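Long-range contact in NAD-dependent aldehyde dehydrogenase (Burkholderia multivorans, PDB 5UJU), which probably oxidises aldehydes to carboxylic acids with NAD as the electron acceptor: residues S347-R361 against F452-T466. Numbering follows the deposited sequence.
Sequences SGQMCTAPQNIYVPR and FTQEWFGPISFVIAT. With NA (sodium ion), chain C.
Gly348 and Gly458 meet through a sodium ion, held by Gly348 O and Gly458 O at 2.7 Å each and by four waters, in the loops that lead into the parallel strands 356-360 and 460-466 of the seven-stranded mixed sheet of this aldehyde dehydrogenase. Gly348 CA lies 4.2 Å from Pro459 CA. Next, Gln349 CB lies 3.8 Å from Phe457 CZ, the two side chains crossing at about a right angle.

Gln355 reaches the loop before strand 460-466 because its chain is extended, with CG anti to the backbone N (chi1 177°). Its OE1 accepts from Trp456 N at 3.0 Å, while NE2 donates to Gln454 O at 2.9 Å and to Asn356 OD1, both acceptors lying in its amide plane; three bonds to protein atoms thus fix the amide's rotation. The Phe462 ring stands nearly perpendicular to that amide, its edge toward NE2. Asn356 ND2 donates to Phe452 O at 2.7 Å, almost straight (173°) but from above the carbonyl plane.

From Gln355 O to Arg361 N, alternating backbone bonds establish the parallel register, pairing Ile357 with Val463 and Tyr358 with Ile464. Tyr358 turns its edge to the Phe452 face in an offset edge-to-face stack, planes at 77°, and its OH is hydrogen-bonded to Gln323 NE2. Arg361 ends the pairing: its N donates to Thr466 O at 2.8 Å, in the carbonyl plane.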
loop_
_atom_site.group_PDB
_atom_site.type_symbol
_atom_site.label_atom_id
_atom_site.label_comp_id
_atom_site.label_asym_id
_atom_site.label_seq_id
_atom_site.Cartn_x
_atom_site.Cartn_y
_atom_site.Cartn_z
ATOM N N SER A 347 19.293 -3.991 -28.243
ATOM C CA SER A 347 18.967 -5.337 -28.725
ATOM C C SER A 347 17.712 -5.888 -28.056
ATOM O O SER A 347 17.632 -7.074 -27.721
ATOM C CB SER A 347 20.139 -6.308 -28.548
ATOM O OG SER A 347 21.289 -5.884 -29.263
ATOM N N GLY A 348 16.710 -5.025 -27.894
ATOM C CA GLY A 348 15.430 -5.432 -27.335
ATOM C C GLY A 348 15.474 -5.888 -25.897
ATOM O O GLY A 348 14.514 -6.508 -25.425
ATOM N N GLN A 349 16.557 -5.579 -25.173
ATOM C CA GLN A 349 16.733 -5.996 -23.791
ATOM C C GLN A 349 16.200 -4.966 -22.794
ATOM O O GLN A 349 16.603 -4.971 -21.622
ATOM C CB GLN A 349 18.214 -6.302 -23.515
ATOM C CG GLN A 349 18.759 -7.478 -24.352
ATOM C CD GLN A 349 20.280 -7.613 -24.310
ATOM O OE1 GLN A 349 20.803 -8.623 -23.837
ATOM N NE2 GLN A 349 20.994 -6.608 -24.834
ATOM N N MET A 350 15.294 -4.102 -23.224
ATOM C CA MET A 350 14.620 -3.179 -22.328
ATOM C C MET A 350 13.273 -3.770 -21.948
ATOM O O MET A 350 12.611 -4.405 -22.775
ATOM C CB MET A 350 14.439 -1.814 -22.984
ATOM C CG MET A 350 15.721 -1.281 -23.517
ATOM S SD MET A 350 15.493 0.305 -24.301
ATOM C CE MET A 350 15.197 1.342 -22.857
ATOM N N CYS A 351 12.884 -3.591 -20.683
ATOM C CA CYS A 351 11.603 -4.123 -20.238
ATOM C C CYS A 351 10.425 -3.448 -20.945
ATOM O O CYS A 351 9.309 -3.979 -20.914
ATOM C CB CYS A 351 11.467 -3.972 -18.721
ATOM S SG CYS A 351 11.659 -2.292 -18.134
ATOM N N THR A 352 10.655 -2.303 -21.589
ATOM C CA THR A 352 9.614 -1.551 -22.274
ATOM C C THR A 352 9.610 -1.771 -23.784
ATOM O O THR A 352 8.797 -1.161 -24.477
ATOM C CB THR A 352 9.799 -0.068 -21.996
ATOM O OG1 THR A 352 11.154 0.257 -22.294
ATOM C CG2 THR A 352 9.516 0.263 -20.525
ATOM N N ALA A 353 10.505 -2.607 -24.301
ATOM C CA ALA A 353 10.648 -2.777 -25.744
ATOM C C ALA A 353 9.478 -3.572 -26.320
ATOM O O ALA A 353 9.016 -4.536 -25.702
ATOM C CB ALA A 353 11.946 -3.503 -26.059
ATOM N N PRO A 354 9.009 -3.225 -27.519
ATOM C CA PRO A 354 7.875 -3.959 -28.101
ATOM C C PRO A 354 8.272 -5.358 -28.551
ATOM O O PRO A 354 9.380 -5.594 -29.040
ATOM C CB PRO A 354 7.473 -3.094 -29.307
ATOM C CG PRO A 354 8.748 -2.393 -29.711
ATOM C CD PRO A 354 9.498 -2.147 -28.408
ATOM N N GLN A 355 7.338 -6.291 -28.407
ATOM C CA GLN A 355 7.531 -7.635 -28.935
ATOM C C GLN A 355 6.532 -7.989 -30.029
ATOM O O GLN A 355 6.923 -8.551 -31.060
ATOM C CB GLN A 355 7.443 -8.670 -27.808
ATOM C CG GLN A 355 7.573 -10.103 -28.307
ATOM C CD GLN A 355 7.373 -11.135 -27.208
ATOM O OE1 GLN A 355 8.264 -11.370 -26.400
ATOM N NE2 GLN A 355 6.201 -11.753 -27.176
ATOM N N ASN A 356 5.250 -7.698 -29.827
ATOM C CA ASN A 356 4.184 -8.099 -30.739
ATOM C C ASN A 356 3.692 -6.890 -31.525
ATOM O O ASN A 356 3.364 -5.852 -30.939
ATOM C CB ASN A 356 3.032 -8.745 -29.970
ATOM C CG ASN A 356 3.442 -10.045 -29.271
ATOM O OD1 ASN A 356 4.576 -10.511 -29.388
ATOM N ND2 ASN A 356 2.513 -10.628 -28.541
ATOM N N ILE A 357 3.635 -7.029 -32.848
ATOM C CA ILE A 357 3.222 -5.950 -33.740
ATOM C C ILE A 357 2.037 -6.461 -34.561
ATOM O O ILE A 357 2.212 -7.293 -35.459
ATOM C CB ILE A 357 4.383 -5.495 -34.636
ATOM C CG1 ILE A 357 5.578 -5.073 -33.759
ATOM C CG2 ILE A 357 3.960 -4.341 -35.540
ATOM C CD1 ILE A 357 6.844 -4.774 -34.534
ATOM N N TYR A 358 0.832 -5.988 -34.240
ATOM C CA TYR A 358 -0.388 -6.473 -34.878
ATOM C C TYR A 358 -0.729 -5.609 -36.085
ATOM O O TYR A 358 -0.803 -4.380 -35.974
ATOM C CB TYR A 358 -1.559 -6.483 -33.896
ATOM C CG TYR A 358 -1.308 -7.298 -32.651
ATOM C CD1 TYR A 358 -1.301 -8.694 -32.689
ATOM C CD2 TYR A 358 -1.073 -6.672 -31.431
ATOM C CE1 TYR A 358 -1.064 -9.437 -31.534
ATOM C CE2 TYR A 358 -0.847 -7.406 -30.280
ATOM C CZ TYR A 358 -0.834 -8.775 -30.333
ATOM O OH TYR A 358 -0.593 -9.482 -29.173
ATOM N N VAL A 359 -0.939 -6.255 -37.232
ATOM C CA VAL A 359 -1.268 -5.581 -38.489
ATOM C C VAL A 359 -2.431 -6.330 -39.142
ATOM O O VAL A 359 -2.411 -7.570 -39.181
ATOM C CB VAL A 359 -0.039 -5.527 -39.420
ATOM C CG1 VAL A 359 -0.330 -4.721 -40.697
ATOM C CG2 VAL A 359 1.213 -4.974 -38.682
ATOM N N PRO A 360 -3.465 -5.650 -39.644
ATOM C CA PRO A 360 -4.553 -6.379 -40.314
ATOM C C PRO A 360 -4.013 -7.130 -41.516
ATOM O O PRO A 360 -3.191 -6.611 -42.275
ATOM C CB PRO A 360 -5.529 -5.271 -40.721
ATOM C CG PRO A 360 -5.179 -4.107 -39.771
ATOM C CD PRO A 360 -3.706 -4.197 -39.622
ATOM N N ARG A 361 -4.457 -8.381 -41.665
ATOM C CA ARG A 361 -4.011 -9.182 -42.799
ATOM C C ARG A 361 -4.329 -8.516 -44.130
ATOM O O ARG A 361 -3.664 -8.806 -45.135
ATOM C CB ARG A 361 -4.645 -10.574 -42.757
ATOM C CG ARG A 361 -6.132 -10.592 -43.056
ATOM C CD ARG A 361 -6.728 -11.983 -42.858
ATOM N NE ARG A 361 -6.593 -12.426 -41.473
ATOM C CZ ARG A 361 -5.652 -13.262 -41.045
ATOM N NH1 ARG A 361 -4.771 -13.761 -41.904
ATOM N NH2 ARG A 361 -5.593 -13.602 -39.760
ATOM N N PHE A 452 3.199 -16.097 -29.261
ATOM C CA PHE A 452 3.502 -14.694 -29.025
ATOM C C PHE A 452 2.931 -14.154 -27.720
ATOM O O PHE A 452 3.123 -12.968 -27.432
ATOM C CB PHE A 452 3.071 -13.812 -30.223
ATOM C CG PHE A 452 1.587 -13.854 -30.570
ATOM C CD1 PHE A 452 1.166 -14.426 -31.774
ATOM C CD2 PHE A 452 0.638 -13.246 -29.761
ATOM C CE1 PHE A 452 -0.182 -14.444 -32.136
ATOM C CE2 PHE A 452 -0.715 -13.265 -30.112
ATOM C CZ PHE A 452 -1.120 -13.861 -31.303
ATOM N N THR A 453 2.254 -14.982 -26.918
ATOM C CA THR A 453 1.948 -14.606 -25.540
ATOM C C THR A 453 3.030 -15.062 -24.574
ATOM O O THR A 453 2.899 -14.841 -23.368
ATOM C CB THR A 453 0.607 -15.184 -25.065
ATOM O OG1 THR A 453 0.635 -16.612 -25.157
ATOM C CG2 THR A 453 -0.562 -14.636 -25.898
ATOM N N GLN A 454 4.103 -15.659 -25.074
ATOM C CA GLN A 454 5.255 -15.947 -24.236
ATOM C C GLN A 454 6.202 -14.763 -24.299
ATOM O O GLN A 454 6.185 -13.969 -25.242
ATOM C CB GLN A 454 6.008 -17.199 -24.687
ATOM C CG GLN A 454 5.180 -18.427 -24.945
ATOM C CD GLN A 454 6.010 -19.489 -25.626
ATOM O OE1 GLN A 454 7.197 -19.642 -25.331
ATOM N NE2 GLN A 454 5.407 -20.207 -26.559
ATOM N N GLU A 455 7.019 -14.631 -23.273
ATOM C CA GLU A 455 8.034 -13.599 -23.293
ATOM C C GLU A 455 9.290 -14.173 -23.941
ATOM O O GLU A 455 9.698 -15.300 -23.648
ATOM C CB GLU A 455 8.280 -13.075 -21.876
ATOM C CG GLU A 455 9.126 -11.816 -21.797
ATOM C CD GLU A 455 10.365 -11.991 -20.938
ATOM O OE1 GLU A 455 10.410 -12.949 -20.137
ATOM O OE2 GLU A 455 11.288 -11.159 -21.062
ATOM N N TRP A 456 9.833 -13.443 -24.899
ATOM C CA TRP A 456 11.050 -13.839 -25.596
ATOM C C TRP A 456 12.073 -12.756 -25.293
ATOM O O TRP A 456 12.143 -11.742 -25.997
ATOM C CB TRP A 456 10.802 -13.962 -27.093
ATOM C CG TRP A 456 9.825 -15.028 -27.445
ATOM C CD1 TRP A 456 8.462 -14.939 -27.402
ATOM C CD2 TRP A 456 10.128 -16.352 -27.891
ATOM N NE1 TRP A 456 7.896 -16.125 -27.808
ATOM C CE2 TRP A 456 8.897 -17.012 -28.107
ATOM C CE3 TRP A 456 11.317 -17.043 -28.134
ATOM C CZ2 TRP A 456 8.826 -18.332 -28.554
ATOM C CZ3 TRP A 456 11.248 -18.352 -28.576
ATOM C CH2 TRP A 456 10.011 -18.986 -28.779
ATOM N N PHE A 457 12.900 -12.977 -24.286
ATOM C CA PHE A 457 13.804 -11.917 -23.869
ATOM C C PHE A 457 14.953 -11.811 -24.858
ATOM O O PHE A 457 15.610 -12.807 -25.177
ATOM C CB PHE A 457 14.328 -12.147 -22.456
ATOM C CG PHE A 457 15.290 -11.092 -22.010
ATOM C CD1 PHE A 457 14.832 -9.820 -21.682
ATOM C CD2 PHE A 457 16.648 -11.356 -21.932
ATOM C CE1 PHE A 457 15.722 -8.824 -21.266
ATOM C CE2 PHE A 457 17.543 -10.367 -21.522
ATOM C CZ PHE A 457 17.072 -9.101 -21.194
ATOM N N GLY A 458 15.180 -10.605 -25.355
ATOM C CA GLY A 458 16.190 -10.390 -26.356
ATOM C C GLY A 458 15.599 -9.720 -27.574
ATOM O O GLY A 458 14.437 -9.301 -27.578
ATOM N N PRO A 459 16.393 -9.593 -28.629
ATOM C CA PRO A 459 15.967 -8.825 -29.820
ATOM C C PRO A 459 15.101 -9.662 -30.754
ATOM O O PRO A 459 15.488 -10.000 -31.869
ATOM C CB PRO A 459 17.307 -8.439 -30.454
ATOM C CG PRO A 459 18.197 -9.611 -30.128
ATOM C CD PRO A 459 17.771 -10.097 -28.756
ATOM N N ILE A 460 13.901 -9.998 -30.291
ATOM C CA ILE A 460 13.000 -10.915 -30.987
ATOM C C ILE A 460 11.642 -10.243 -31.118
ATOM O O ILE A 460 11.125 -9.703 -30.136
ATOM C CB ILE A 460 12.867 -12.241 -30.215
ATOM C CG1 ILE A 460 14.246 -12.901 -30.063
ATOM C CG2 ILE A 460 11.794 -13.151 -30.849
ATOM C CD1 ILE A 460 14.331 -13.938 -28.925
ATOM N N SER A 461 11.059 -10.273 -32.318
ATOM C CA SER A 461 9.737 -9.677 -32.466
ATOM C C SER A 461 8.918 -10.399 -33.532
ATOM O O SER A 461 9.449 -11.126 -34.383
ATOM C CB SER A 461 9.823 -8.185 -32.792
ATOM O OG SER A 461 10.553 -7.959 -33.985
ATOM N N PHE A 462 7.601 -10.178 -33.462
ATOM C CA PHE A 462 6.624 -10.828 -34.329
ATOM C C PHE A 462 5.733 -9.764 -34.958
ATOM O O PHE A 462 5.111 -8.968 -34.243
ATOM C CB PHE A 462 5.772 -11.829 -33.539
ATOM C CG PHE A 462 6.573 -12.703 -32.619
ATOM C CD1 PHE A 462 7.312 -13.763 -33.112
ATOM C CD2 PHE A 462 6.603 -12.447 -31.258
ATOM C CE1 PHE A 462 8.067 -14.559 -32.258
ATOM C CE2 PHE A 462 7.356 -13.242 -30.401
ATOM C CZ PHE A 462 8.090 -14.290 -30.900
ATOM N N VAL A 463 5.696 -9.738 -36.287
ATOM C CA VAL A 463 4.669 -9.022 -37.039
ATOM C C VAL A 463 3.537 -10.020 -37.270
ATOM O O VAL A 463 3.740 -11.064 -37.898
ATOM C CB VAL A 463 5.226 -8.472 -38.362
ATOM C CG1 VAL A 463 4.164 -7.651 -39.099
ATOM C CG2 VAL A 463 6.480 -7.631 -38.088
ATOM N N ILE A 464 2.364 -9.727 -36.710
ATOM C CA ILE A 464 1.296 -10.708 -36.516
ATOM C C ILE A 464 0.080 -10.248 -37.301
ATOM O O ILE A 464 -0.434 -9.144 -37.070
ATOM C CB ILE A 464 0.948 -10.876 -35.026
ATOM C CG1 ILE A 464 2.177 -11.345 -34.246
ATOM C CG2 ILE A 464 -0.248 -11.830 -34.840
ATOM C CD1 ILE A 464 2.074 -11.088 -32.744
ATOM N N ALA A 465 -0.384 -11.093 -38.222
ATOM C CA ALA A 465 -1.539 -10.762 -39.047
ATOM C C ALA A 465 -2.825 -11.061 -38.280
ATOM O O ALA A 465 -3.062 -12.203 -37.871
ATOM C CB ALA A 465 -1.502 -11.546 -40.361
ATOM N N THR A 466 -3.662 -10.041 -38.117
ATOM C CA THR A 466 -4.953 -10.144 -37.451
ATOM C C THR A 466 -6.081 -9.991 -38.475
ATOM O O THR A 466 -5.862 -9.570 -39.614
ATOM C CB THR A 466 -5.085 -9.073 -36.366
ATOM O OG1 THR A 466 -5.140 -7.781 -36.986
ATOM C CG2 THR A 466 -3.875 -9.116 -35.382
HETATM NA NA NA C . 12.397 -7.727 -26.633
HETATM O O HOH W 1 10.244 -6.629 -25.665
HETATM O O HOH W 2 11.739 -6.959 -29.180
HETATM O O HOH W 3 9.624 -9.673 -24.755
HETATM O O HOH W 4 10.986 -9.718 -27.185
HETATM O O HOH W 5 13.300 -8.781 -24.453
#